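Local atomic coordinates of pectinesterase (Sitophilus oryzae, PDB entry 4PMH), a protein that hydrolyses the methyl esters of pectin, releasing methanol and leaving de-esterified polygalacturonate, and probably serves the rice weevil in digesting plant cell walls. Residues S118-L123 / S132-C137; N46-I51 / V55-N60. One frame throughout, in Å; residues are numbered along the deposited sequence.

Contact 1 (S118-L123 / S132-C137); sequences SLVGSL and SMYNSC
Tyr-134 reaches out from helix 131-138 and lays one flank of its ring against Val-120 and Gly-121 of segment 118-123. Its CG stands anti to the backbone N (chi1 159°), which carries the ring off its own helix and across to the neighbouring segment. Two patches meet it there. Nearer the root of the ring, Val-120 CG2 lies 4.0 Å from Tyr-134 CE1 and about as far from CD1; farther out, the bare alpha carbon of Gly-121 sits 3.7 Å from CE1 and 3.5 Å from the phenolic OH. Both partners approach obliquely, and the valine and tyrosine side chains run past one another in opposite directions. On Val-120, CG1 lies beside the backbone N and anti to the carbonyl carbon (chi1 -52°), which puts CG2 between the backbone N and the carbonyl carbon and against the ring.

With no side chain, Gly-121 lets its CA meet the phenol end directly. The chain around it is pinned by Leu-123 N bonding to Val-120 O at 2.9 Å. Within the tyrosine's own helix, Met-133 O takes two donors from the same face of its plane, Cys-137 N and, at 2.9 Å, Ser-136 OG.

Both segments belong to the long excursion between strands 101-105 and 152-154 of the parallel beta-helix. Phe-124 stacks on the tyrosine ring, and Lys-117 and Tyr-81 touch the side chain. Cys-137, nearly one turn on, is tied to Cys-148 by a disulfide, so this helix is also anchored covalently.

No hydrogen bond crosses between the two segments. Van der Waals contact over a small area joins them, so their fit rests on shape, a flat ring against a methyl and an alpha carbon, and not on directional bonds.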
loop_
_atom_site.group_PDB
_atom_site.type_symbol
_atom_site.label_atom_id
_atom_site.label_comp_id
_atom_site.label_asym_id
_atom_site.label_seq_id
_atom_site.Cartn_x
_atom_site.Cartn_y
_atom_site.Cartn_z
ATOM N N SER A 118 6.159 -18.972 17.007
ATOM C CA SER A 118 5.321 -20.167 16.889
ATOM C C SER A 118 4.618 -20.190 15.557
ATOM O O SER A 118 4.527 -21.233 14.920
ATOM C CB SER A 118 4.282 -20.252 18.005
ATOM O OG SER A 118 4.928 -20.476 19.242
ATOM N N LEU A 119 4.136 -19.032 15.127
ATOM C CA LEU A 119 3.367 -18.956 13.905
ATOM C C LEU A 119 4.216 -19.152 12.636
ATOM O O LEU A 119 3.801 -19.871 11.728
ATOM C CB LEU A 119 2.601 -17.629 13.858
ATOM C CG LEU A 119 1.483 -17.500 12.823
ATOM C CD1 LEU A 119 0.307 -18.406 13.167
ATOM C CD2 LEU A 119 1.027 -16.043 12.714
ATOM N N VAL A 120 5.390 -18.528 12.562
ATOM C CA VAL A 120 6.176 -18.544 11.296
ATOM C C VAL A 120 7.593 -19.117 11.387
ATOM O O VAL A 120 8.272 -19.280 10.355
ATOM C CB VAL A 120 6.280 -17.128 10.699
ATOM C CG1 VAL A 120 4.894 -16.501 10.579
ATOM C CG2 VAL A 120 7.202 -16.251 11.532
ATOM N N GLY A 121 8.032 -19.443 12.604
ATOM C CA GLY A 121 9.417 -19.789 12.833
ATOM C C GLY A 121 9.880 -20.977 12.018
ATOM O O GLY A 121 11.036 -21.021 11.568
ATOM N N SER A 122 8.978 -21.934 11.801
ATOM C CA SER A 122 9.317 -23.132 11.050
ATOM C C SER A 122 9.534 -22.868 9.558
ATOM O O SER A 122 9.908 -23.773 8.825
ATOM C CB SER A 122 8.263 -24.230 11.253
ATOM O OG SER A 122 6.981 -23.833 10.783
ATOM N N LEU A 123 9.339 -21.641 9.107
ATOM C CA LEU A 123 9.641 -21.302 7.718
ATOM C C LEU A 123 11.111 -20.934 7.505
ATOM O O LEU A 123 11.545 -20.787 6.352
ATOM C CB LEU A 123 8.746 -20.153 7.247
ATOM C CG LEU A 123 7.262 -20.498 7.173
ATOM C CD1 LEU A 123 6.440 -19.224 7.069
ATOM C CD2 LEU A 123 6.979 -21.431 5.997
ATOM N N SER A 132 17.623 -13.060 8.375
ATOM C CA SER A 132 17.839 -11.809 9.108
ATOM C C SER A 132 16.533 -11.015 9.276
ATOM O O SER A 132 16.285 -10.436 10.340
ATOM C CB SER A 132 18.926 -10.959 8.448
ATOM O OG SER A 132 18.667 -10.770 7.059
ATOM N N MET A 133 15.674 -11.025 8.258
ATOM C CA MET A 133 14.349 -10.404 8.408
ATOM C C MET A 133 13.561 -11.096 9.525
ATOM O O MET A 133 13.060 -10.434 10.426
ATOM C CB MET A 133 13.546 -10.450 7.105
ATOM C CG MET A 133 14.122 -9.594 5.994
ATOM S SD MET A 133 13.320 -9.896 4.402
ATOM C CE MET A 133 11.663 -9.291 4.709
ATOM N N TYR A 134 13.452 -12.422 9.447
ATOM C CA TYR A 134 12.726 -13.201 10.472
ATOM C C TYR A 134 13.303 -12.955 11.877
ATOM O O TYR A 134 12.568 -12.622 12.842
ATOM C CB TYR A 134 12.713 -14.701 10.110
ATOM C CG TYR A 134 12.451 -15.594 11.305
ATOM C CD1 TYR A 134 11.188 -15.658 11.883
ATOM C CD2 TYR A 134 13.475 -16.330 11.888
ATOM C CE1 TYR A 134 10.941 -16.442 13.000
ATOM C CE2 TYR A 134 13.234 -17.127 13.008
ATOM C CZ TYR A 134 11.966 -17.172 13.560
ATOM O OH TYR A 134 11.705 -17.969 14.669
ATOM N N ASN A 135 14.620 -13.084 11.984
ATOM C CA ASN A 135 15.297 -12.917 13.258
ATOM C C ASN A 135 15.121 -11.514 13.862
ATOM O O ASN A 135 14.963 -11.370 15.074
ATOM C CB ASN A 135 16.779 -13.277 13.144
ATOM C CG ASN A 135 17.485 -13.242 14.493
ATOM O OD1 ASN A 135 16.963 -13.743 15.501
ATOM N ND2 ASN A 135 18.664 -12.640 14.526
ATOM N N SER A 136 15.113 -10.487 13.020
ATOM C CA SER A 136 14.908 -9.121 13.500
ATOM C C SER A 136 13.513 -8.933 14.092
ATOM O O SER A 136 13.341 -8.167 15.027
ATOM C CB SER A 136 15.138 -8.096 12.386
ATOM O OG SER A 136 13.980 -7.985 11.583
ATOM N N CYS A 137 12.515 -9.632 13.564
ATOM C CA CYS A 137 11.194 -9.640 14.165
ATOM C C CYS A 137 11.123 -10.572 15.385
ATOM O O CYS A 137 10.519 -10.227 16.410
ATOM C CB CYS A 137 10.156 -10.043 13.128
ATOM S SG CYS A 137 10.051 -8.830 11.795
#

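Contact 2 (N46-I51 / V55-N60); sequences NGYNTI and VNAAIN
With CG anti to its carbonyl carbon (chi1 -60°), Tyr-48 holds its ring out from the loop so that the phenolic end arrives at Ala-57 on helix 51-61. Ala-57 CB lies 3.6 Å from Tyr-48 OH and 3.7 Å from CE1, set obliquely to the ring. In Val-55, CG1 anti to the backbone N (chi1 165°) leaves CG2 beside that N, which brings this methyl to 3.6 Å from Ile-51 O and 4.3 Å from Ile-51 CG2.

Between those two residues runs the contact's one hydrogen bond: Val-55 N gives to Ile-51 O over 3.0 Å, with an N-H...O angle of 164°. It is an i to i+4 bond of the first helical turn. Thr-50 occupies the N-cap position, its OG1 accepting from Ala-53 N, while Ile-51 N finds Glu-78 OE1. Ile-51 and Val-55 both rest on Val-80 of strand 80-82, and Ala-57 also meets Tyr-42 of strand 42-44.

The loop is therefore fastened to the helix it leads into at two levels. Where the helix begins, backbone and side-chain acceptors satisfy early N-H groups, and the aliphatic pair packs on Val-80; farther along, the tyrosine folds back onto the short side chain of Ala-57 in van der Waals contact, the phenolic oxygen included, with no hydrogen bond between the two residues.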
loop_
_atom_site.group_PDB
_atom_site.type_symbol
_atom_site.label_atom_id
_atom_site.label_comp_id
_atom_site.label_asym_id
_atom_site.label_seq_id
_atom_site.Cartn_x
_atom_site.Cartn_y
_atom_site.Cartn_z
ATOM N N ASN A 46 4.278 -28.123 -6.777
ATOM C CA ASN A 46 4.970 -29.030 -7.683
ATOM C C ASN A 46 6.507 -28.807 -7.647
ATOM O O ASN A 46 7.164 -28.591 -8.688
ATOM C CB ASN A 46 4.411 -28.892 -9.104
ATOM C CG ASN A 46 4.945 -29.965 -10.046
ATOM O OD1 ASN A 46 5.256 -31.082 -9.621
ATOM N ND2 ASN A 46 5.095 -29.618 -11.319
ATOM N N GLY A 47 7.073 -28.908 -6.438
ATOM C CA GLY A 47 8.496 -28.673 -6.208
ATOM C C GLY A 47 8.827 -27.978 -4.893
ATOM O O GLY A 47 9.944 -28.120 -4.380
ATOM N N TYR A 48 7.874 -27.214 -4.357
ATOM C CA TYR A 48 8.082 -26.455 -3.131
ATOM C C TYR A 48 6.813 -26.554 -2.310
ATOM O O TYR A 48 5.736 -26.414 -2.847
ATOM C CB TYR A 48 8.501 -24.990 -3.492
ATOM C CG TYR A 48 9.777 -25.014 -4.284
ATOM C CD1 TYR A 48 11.007 -25.039 -3.637
ATOM C CD2 TYR A 48 9.766 -25.148 -5.675
ATOM C CE1 TYR A 48 12.179 -25.152 -4.352
ATOM C CE2 TYR A 48 10.939 -25.267 -6.393
ATOM C CZ TYR A 48 12.146 -25.257 -5.717
ATOM O OH TYR A 48 13.341 -25.412 -6.341
ATOM N N ASN A 49 6.927 -26.877 -1.020
ATOM C CA ASN A 49 5.739 -27.047 -0.167
ATOM C C ASN A 49 5.480 -25.867 0.773
ATOM O O ASN A 49 4.469 -25.869 1.473
ATOM C CB ASN A 49 5.805 -28.357 0.652
ATOM C CG ASN A 49 5.786 -29.605 -0.224
ATOM O OD1 ASN A 49 5.721 -29.513 -1.450
ATOM N ND2 ASN A 49 5.876 -30.768 0.403
ATOM N N THR A 50 6.413 -24.913 0.839
ATOM C CA THR A 50 6.140 -23.579 1.366
ATOM C C THR A 50 6.498 -22.577 0.263
ATOM O O THR A 50 7.311 -22.878 -0.614
ATOM C CB THR A 50 6.968 -23.267 2.616
ATOM O OG1 THR A 50 8.358 -23.298 2.286
ATOM C CG2 THR A 50 6.692 -24.264 3.729
ATOM N N ILE A 51 5.911 -21.387 0.326
ATOM C CA ILE A 51 6.229 -20.337 -0.638
ATOM C C ILE A 51 7.647 -19.836 -0.400
ATOM O O ILE A 51 8.417 -19.638 -1.357
ATOM C CB ILE A 51 5.226 -19.159 -0.594
ATOM C CG1 ILE A 51 3.791 -19.647 -0.848
ATOM C CG2 ILE A 51 5.623 -18.093 -1.637
ATOM C CD1 ILE A 51 2.714 -18.742 -0.283
ATOM N N VAL A 55 10.885 -19.058 -2.993
ATOM C CA VAL A 55 11.533 -17.743 -3.018
ATOM C C VAL A 55 13.025 -17.922 -2.776
ATOM O O VAL A 55 13.862 -17.367 -3.511
ATOM C CB VAL A 55 10.924 -16.772 -1.969
ATOM C CG1 VAL A 55 11.816 -15.553 -1.736
ATOM C CG2 VAL A 55 9.521 -16.365 -2.379
ATOM N N ASN A 56 13.340 -18.746 -1.777
ATOM C CA ASN A 56 14.702 -19.015 -1.396
ATOM C C ASN A 56 15.449 -19.651 -2.555
ATOM O O ASN A 56 16.580 -19.279 -2.843
ATOM C CB ASN A 56 14.756 -19.976 -0.210
ATOM C CG ASN A 56 14.344 -19.334 1.103
ATOM O OD1 ASN A 56 14.193 -18.116 1.208
ATOM N ND2 ASN A 56 14.178 -20.165 2.128
ATOM N N ALA A 57 14.832 -20.623 -3.205
ATOM C CA ALA A 57 15.487 -21.298 -4.336
ATOM C C ALA A 57 15.848 -20.314 -5.441
ATOM O O ALA A 57 16.975 -20.323 -5.940
ATOM C CB ALA A 57 14.616 -22.423 -4.895
ATOM N N ALA A 58 14.884 -19.469 -5.801
ATOM C CA ALA A 58 15.075 -18.462 -6.850
ATOM C C ALA A 58 16.165 -17.435 -6.491
ATOM O O ALA A 58 17.020 -17.101 -7.316
ATOM C CB ALA A 58 13.755 -17.761 -7.153
ATOM N N ILE A 59 16.153 -16.950 -5.247
ATOM C CA ILE A 59 17.147 -15.980 -4.816
ATOM C C ILE A 59 18.547 -16.607 -4.754
ATOM O O ILE A 59 19.511 -16.028 -5.286
ATOM C CB ILE A 59 16.767 -15.361 -3.461
ATOM C CG1 ILE A 59 15.513 -14.512 -3.640
ATOM C CG2 ILE A 59 17.939 -14.540 -2.897
ATOM C CD1 ILE A 59 15.041 -13.823 -2.383
ATOM N N ASN A 60 18.642 -17.792 -4.146
ATOM C CA ASN A 60 19.925 -18.469 -3.959
ATOM C C ASN A 60 20.572 -18.839 -5.307
ATOM O O ASN A 60 21.794 -18.815 -5.431
ATOM C CB ASN A 60 19.784 -19.725 -3.107
ATOM C CG ASN A 60 19.474 -19.428 -1.644
ATOM O OD1 ASN A 60 19.855 -18.385 -1.089
ATOM N ND2 ASN A 60 18.763 -20.347 -1.012
#

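Both contacts lie on the same side of the chain's centre, at the end of the parallel beta-helix that carries strand 42-44, an outermost strand of the ten-stranded sheet, and away from the annotated catalytic and substrate-binding residues. Their centres are about 17 Å apart, and they meet where Leu-123 CD2 packs 3.6 Å from Thr-50 CG2. Contact 1 is the more buried and joins two separate helices; contact 2, partly buried, is local, fixing a loop to the start of the helix that follows it. Strand 80-82 touches both, through Tyr-81 in the first and Val-80 in the second. Contact 1 has only van der Waals contact across its segments, whereas contact 2 adds a helical backbone bond.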